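PDB 6HCP: BauA from Acinetobacter baumannii, which probably serves as the TonB-dependent outer-membrane receptor that takes up iron as ferric preacinetobactin. Local coordinates for residues 619-633 / 648-661. Sequence-based numbering, arbitrary orientation.
With C8E ((hydroxyethyloxy)tri(ethyloxy)octane), chain B; C8E ((hydroxyethyloxy)tri(ethyloxy)octane), chain C; C8E ((hydroxyethyloxy)tri(ethyloxy)octane), chain D; EDO (1,2-ethanediol), chain K.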
# COMPACT_ATOMS: atom_id res chain seq x y z
N VAL A 619 8.10 17.56 -18.36
CA VAL A 619 6.65 17.36 -18.47
C VAL A 619 6.00 18.75 -18.49
O VAL A 619 6.10 19.48 -17.51
CB VAL A 619 6.07 16.51 -17.32
CG1 VAL A 619 4.55 16.47 -17.38
CG2 VAL A 619 6.63 15.11 -17.29
N ALA A 620 5.31 19.06 -19.59
CA ALA A 620 4.71 20.37 -19.77
C ALA A 620 5.81 21.41 -19.57
O ALA A 620 6.95 21.18 -19.99
CB ALA A 620 3.57 20.54 -18.80
N GLN A 621 5.53 22.43 -18.75
CA GLN A 621 6.49 23.49 -18.49
C GLN A 621 7.15 23.26 -17.12
O GLN A 621 7.07 24.11 -16.22
CB GLN A 621 5.80 24.86 -18.56
CG GLN A 621 5.23 25.16 -19.94
CD GLN A 621 5.13 26.64 -20.21
OE1 GLN A 621 4.58 27.40 -19.41
NE2 GLN A 621 5.66 27.06 -21.34
N GLY A 622 7.81 22.11 -16.97
CA GLY A 622 8.56 21.81 -15.74
C GLY A 622 9.32 20.50 -15.84
O GLY A 622 9.36 19.85 -16.88
N THR A 623 9.95 20.12 -14.72
CA THR A 623 10.76 18.93 -14.66
C THR A 623 10.15 17.99 -13.62
O THR A 623 9.89 18.39 -12.48
CB THR A 623 12.20 19.25 -14.28
OG1 THR A 623 12.70 20.18 -15.24
CG2 THR A 623 13.08 18.02 -14.25
N LEU A 624 9.84 16.78 -14.08
CA LEU A 624 9.40 15.72 -13.22
C LEU A 624 10.62 14.88 -12.83
O LEU A 624 11.41 14.51 -13.69
CB LEU A 624 8.35 14.85 -13.92
CG LEU A 624 7.98 13.57 -13.17
CD1 LEU A 624 7.18 13.89 -11.91
CD2 LEU A 624 7.19 12.62 -14.07
N THR A 625 10.79 14.67 -11.52
CA THR A 625 11.81 13.76 -11.00
C THR A 625 11.13 12.58 -10.29
O THR A 625 10.23 12.77 -9.48
CB THR A 625 12.72 14.48 -9.99
OG1 THR A 625 13.24 15.65 -10.60
CG2 THR A 625 13.85 13.59 -9.50
N LEU A 626 11.58 11.38 -10.62
CA LEU A 626 11.21 10.19 -9.90
C LEU A 626 12.43 9.74 -9.09
O LEU A 626 13.56 9.75 -9.59
CB LEU A 626 10.77 9.10 -10.87
CG LEU A 626 9.55 9.46 -11.73
CD1 LEU A 626 9.17 8.32 -12.66
CD2 LEU A 626 8.37 9.84 -10.86
N SER A 627 12.18 9.29 -7.86
CA SER A 627 13.29 8.89 -6.99
C SER A 627 12.99 7.53 -6.36
O SER A 627 11.84 7.21 -6.04
CB SER A 627 13.57 9.95 -5.95
OG SER A 627 12.59 9.95 -4.93
N GLY A 628 14.06 6.81 -6.05
CA GLY A 628 13.97 5.59 -5.26
C GLY A 628 15.25 5.40 -4.44
O GLY A 628 16.34 5.81 -4.85
N ASN A 629 15.08 4.74 -3.30
CA ASN A 629 16.17 4.37 -2.42
C ASN A 629 16.00 2.92 -1.97
O ASN A 629 14.88 2.49 -1.66
CB ASN A 629 16.20 5.27 -1.18
CG ASN A 629 16.72 6.65 -1.48
OD1 ASN A 629 15.95 7.48 -1.95
ND2 ASN A 629 17.97 6.91 -1.12
N ILE A 630 17.13 2.22 -1.89
CA ILE A 630 17.20 0.94 -1.23
C ILE A 630 18.29 1.00 -0.15
O ILE A 630 19.29 1.68 -0.30
CB ILE A 630 17.46 -0.19 -2.24
CG1 ILE A 630 17.41 -1.57 -1.59
CG2 ILE A 630 18.78 0.01 -2.96
CD1 ILE A 630 17.24 -2.71 -2.57
N ASN A 631 18.01 0.34 0.97
CA ASN A 631 18.86 0.33 2.14
C ASN A 631 18.84 -1.10 2.69
O ASN A 631 17.85 -1.53 3.21
CB ASN A 631 18.38 1.39 3.14
CG ASN A 631 18.97 1.26 4.54
OD1 ASN A 631 19.97 0.58 4.74
ND2 ASN A 631 18.32 1.86 5.52
N ALA A 632 19.92 -1.85 2.45
CA ALA A 632 20.02 -3.25 2.81
C ALA A 632 21.16 -3.43 3.81
O ALA A 632 22.31 -3.07 3.53
CB ALA A 632 20.27 -4.09 1.58
N VAL A 633 20.84 -4.04 4.95
CA VAL A 633 21.86 -4.36 5.95
C VAL A 633 21.72 -5.81 6.39
O VAL A 633 20.65 -6.40 6.32
CB VAL A 633 21.81 -3.40 7.15
CG1 VAL A 633 21.84 -1.95 6.70
CG2 VAL A 633 20.62 -3.65 8.05
N GLY A 648 19.14 -9.01 9.33
CA GLY A 648 19.18 -7.89 8.41
C GLY A 648 17.77 -7.50 7.97
O GLY A 648 16.80 -8.21 8.21
N ARG A 649 17.65 -6.31 7.38
CA ARG A 649 16.43 -5.93 6.69
C ARG A 649 16.79 -5.03 5.51
O ARG A 649 17.89 -4.45 5.44
CB ARG A 649 15.42 -5.28 7.64
CG ARG A 649 15.55 -3.78 7.83
CD ARG A 649 16.69 -3.33 8.73
NE ARG A 649 16.72 -4.04 10.00
CZ ARG A 649 17.56 -3.77 11.00
NH1 ARG A 649 17.58 -4.59 12.05
NH2 ARG A 649 18.31 -2.67 10.97
N THR A 650 15.88 -5.01 4.54
CA THR A 650 16.02 -4.20 3.34
C THR A 650 14.80 -3.29 3.26
O THR A 650 13.68 -3.76 3.32
CB THR A 650 16.18 -5.09 2.09
OG1 THR A 650 17.43 -5.76 2.16
CG2 THR A 650 16.18 -4.29 0.81
N LEU A 651 15.04 -1.98 3.21
CA LEU A 651 13.98 -0.99 3.17
C LEU A 651 14.00 -0.28 1.81
O LEU A 651 15.06 0.02 1.27
CB LEU A 651 14.18 -0.00 4.32
CG LEU A 651 14.25 -0.64 5.72
CD1 LEU A 651 14.47 0.43 6.78
CD2 LEU A 651 12.99 -1.44 6.04
N LEU A 652 12.80 0.03 1.30
CA LEU A 652 12.62 0.75 0.07
C LEU A 652 11.96 2.09 0.37
O LEU A 652 11.03 2.15 1.17
CB LEU A 652 11.73 -0.04 -0.88
CG LEU A 652 12.23 -1.42 -1.30
CD1 LEU A 652 11.23 -2.05 -2.27
CD2 LEU A 652 13.60 -1.34 -1.93
N ASP A 653 12.36 3.12 -0.39
CA ASP A 653 11.70 4.41 -0.37
C ASP A 653 11.44 4.82 -1.83
O ASP A 653 12.22 4.51 -2.71
CB ASP A 653 12.54 5.46 0.37
CG ASP A 653 13.22 4.97 1.64
OD1 ASP A 653 12.50 4.46 2.55
OD2 ASP A 653 14.46 5.18 1.74
N VAL A 654 10.40 5.62 -2.04
CA VAL A 654 10.15 6.19 -3.37
C VAL A 654 9.71 7.64 -3.22
O VAL A 654 9.15 8.04 -2.22
CB VAL A 654 9.08 5.38 -4.13
CG1 VAL A 654 9.60 4.02 -4.52
CG2 VAL A 654 7.79 5.28 -3.34
N GLY A 655 9.88 8.40 -4.31
CA GLY A 655 9.43 9.76 -4.30
C GLY A 655 9.18 10.29 -5.70
O GLY A 655 9.67 9.74 -6.68
N ALA A 656 8.51 11.44 -5.75
CA ALA A 656 8.39 12.20 -6.98
C ALA A 656 8.46 13.69 -6.64
O ALA A 656 7.99 14.14 -5.57
CB ALA A 656 7.10 11.84 -7.70
N ARG A 657 9.01 14.45 -7.58
CA ARG A 657 9.14 15.88 -7.46
C ARG A 657 8.74 16.52 -8.80
O ARG A 657 9.10 16.02 -9.84
CB ARG A 657 10.59 16.21 -7.12
CG ARG A 657 10.92 17.69 -6.91
CD ARG A 657 12.25 17.84 -6.18
NE ARG A 657 13.41 17.43 -6.97
CZ ARG A 657 14.24 16.42 -6.69
NH1 ARG A 657 15.33 16.28 -7.41
NH2 ARG A 657 13.93 15.50 -5.79
N TYR A 658 8.04 17.66 -8.71
CA TYR A 658 7.69 18.43 -9.90
C TYR A 658 8.06 19.88 -9.64
O TYR A 658 7.53 20.51 -8.73
CB TYR A 658 6.20 18.30 -10.25
CG TYR A 658 5.85 18.93 -11.59
CD1 TYR A 658 6.46 18.49 -12.75
CD2 TYR A 658 5.02 20.03 -11.67
CE1 TYR A 658 6.23 19.11 -13.97
CE2 TYR A 658 4.74 20.64 -12.89
CZ TYR A 658 5.35 20.18 -14.04
OH TYR A 658 5.09 20.77 -15.25
N SER A 659 8.98 20.40 -10.46
CA SER A 659 9.44 21.78 -10.37
C SER A 659 8.99 22.56 -11.61
O SER A 659 9.21 22.11 -12.74
CB SER A 659 10.93 21.85 -10.19
OG SER A 659 11.59 21.41 -11.36
N THR A 660 8.32 23.69 -11.38
CA THR A 660 7.74 24.49 -12.45
C THR A 660 7.72 25.96 -12.00
O THR A 660 8.31 26.30 -10.98
CB THR A 660 6.36 23.93 -12.82
OG1 THR A 660 5.93 24.56 -14.03
CG2 THR A 660 5.32 24.13 -11.74
N LYS A 661 7.04 26.81 -12.78
CA LYS A 661 6.75 28.18 -12.39
C LYS A 661 5.26 28.47 -12.58
O LYS A 661 4.62 27.90 -13.44
CB LYS A 661 7.58 29.17 -13.21
CG LYS A 661 9.08 29.04 -13.00
CD LYS A 661 9.88 29.99 -13.85
CE LYS A 661 11.35 29.65 -13.87
NZ LYS A 661 12.15 30.76 -14.43
C1 C8E B . 10.82 1.45 -6.08
C2 C8E B . 12.29 1.61 -6.40
C3 C8E B . 13.07 1.62 -5.10
C4 C8E B . 14.52 1.21 -5.28
C5 C8E B . 15.27 2.10 -6.26
C6 C8E B . 16.72 2.27 -5.87
C7 C8E B . 17.57 2.75 -7.05
C8 C8E B . 16.73 2.84 -8.32
C1 C8E C . 33.90 -2.52 -1.11
C2 C8E C . 32.90 -3.64 -1.30
C3 C8E C . 32.07 -3.89 -0.05
C4 C8E C . 31.04 -4.98 -0.32
C5 C8E C . 30.06 -5.16 0.83
C6 C8E C . 28.75 -5.81 0.37
C7 C8E C . 27.68 -5.70 1.45
C8 C8E C . 26.25 -5.89 0.90
O9 C8E C . 25.41 -6.51 1.86
C10 C8E C . 24.08 -5.99 2.02
C11 C8E C . 23.31 -6.73 3.10
O12 C8E C . 22.46 -7.77 2.62
C13 C8E C . 22.81 -9.07 3.18
C14 C8E C . 21.72 -9.65 4.12
O15 C8E C . 22.20 -10.44 5.26
C16 C8E C . 21.18 -10.64 6.30
C17 C8E C . 21.63 -11.39 7.59
O18 C8E C . 20.42 -11.69 8.35
C1 C8E D . 1.62 17.63 -9.25
C2 C8E D . 0.99 19.00 -9.20
C3 C8E D . 1.27 19.77 -10.49
C4 C8E D . 0.66 21.19 -10.52
C5 C8E D . 1.20 21.98 -11.71
C6 C8E D . 0.81 23.46 -11.74
C7 C8E D . 0.85 23.99 -13.17
C8 C8E D . 1.10 25.49 -13.25
O9 C8E D . 0.96 25.96 -14.59
C10 C8E D . 1.54 27.26 -14.80
C1 EDO K . 10.95 14.51 -3.55
O1 EDO K . 12.11 15.42 -3.63
C2 EDO K . 11.29 13.25 -4.37
O2 EDO K . 12.38 12.53 -3.76
O HOH W 1 7.79 26.61 -16.04
O HOH W 2 17.98 -1.54 6.15
O HOH W 3 18.55 -7.30 4.26
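Strands 622-633 and 649-661 run antiparallel, their axes 168° apart, with Thr623, Thr625, Ser627, Asn629 and Asn631 in hydrogen-bonded pairs with Ser659, Arg657, Gly655, Asp653 and Leu651. The bond from Thr625 N to Arg657 O is short and nearly straight, at 2.7 Å and 176°. Side chains alternate between two faces, as in a transmembrane beta barrel: a mostly apolar one that meets detergent and neighbouring subunits, and a mostly polar one facing the plug.

On the apolar face, Tyr658 has its ring anti to the backbone N (chi1 -172°) and reaches across to Val619, where its OH donates to Val619 O at 2.8 Å; that oxygen lies at the ring edge. Farther along, Leu652 CD2 packs alongside Ile630 CG1 at 3.8 Å, and Thr650 CG2 meets the same CG1, also at 3.8 Å. A detergent tail runs past Gly628, its C6 3.7 Å from Gly628 O, and touches Val654.

On the polar face, Thr625 CG2 sits 3.6 Å above the guanidinium plane of Arg657, offset toward its rim. A 1,2-ethanediol, probably from the crystallisation liquor, bridges the strands, hydrogen-bonded to Arg657 NH2 and Ser627 OG. Arg657 NH1 also forms a salt bridge with Glu614, and Asp653 OD1 accepts from Asn675 N.

This hairpin lies in the barrel wall between strands 599-618 and 665-674; helix 69-75 touches its polar face through Lys70 and Lys75, while Trp615 of a neighbouring subunit meets the Tyr658 ring.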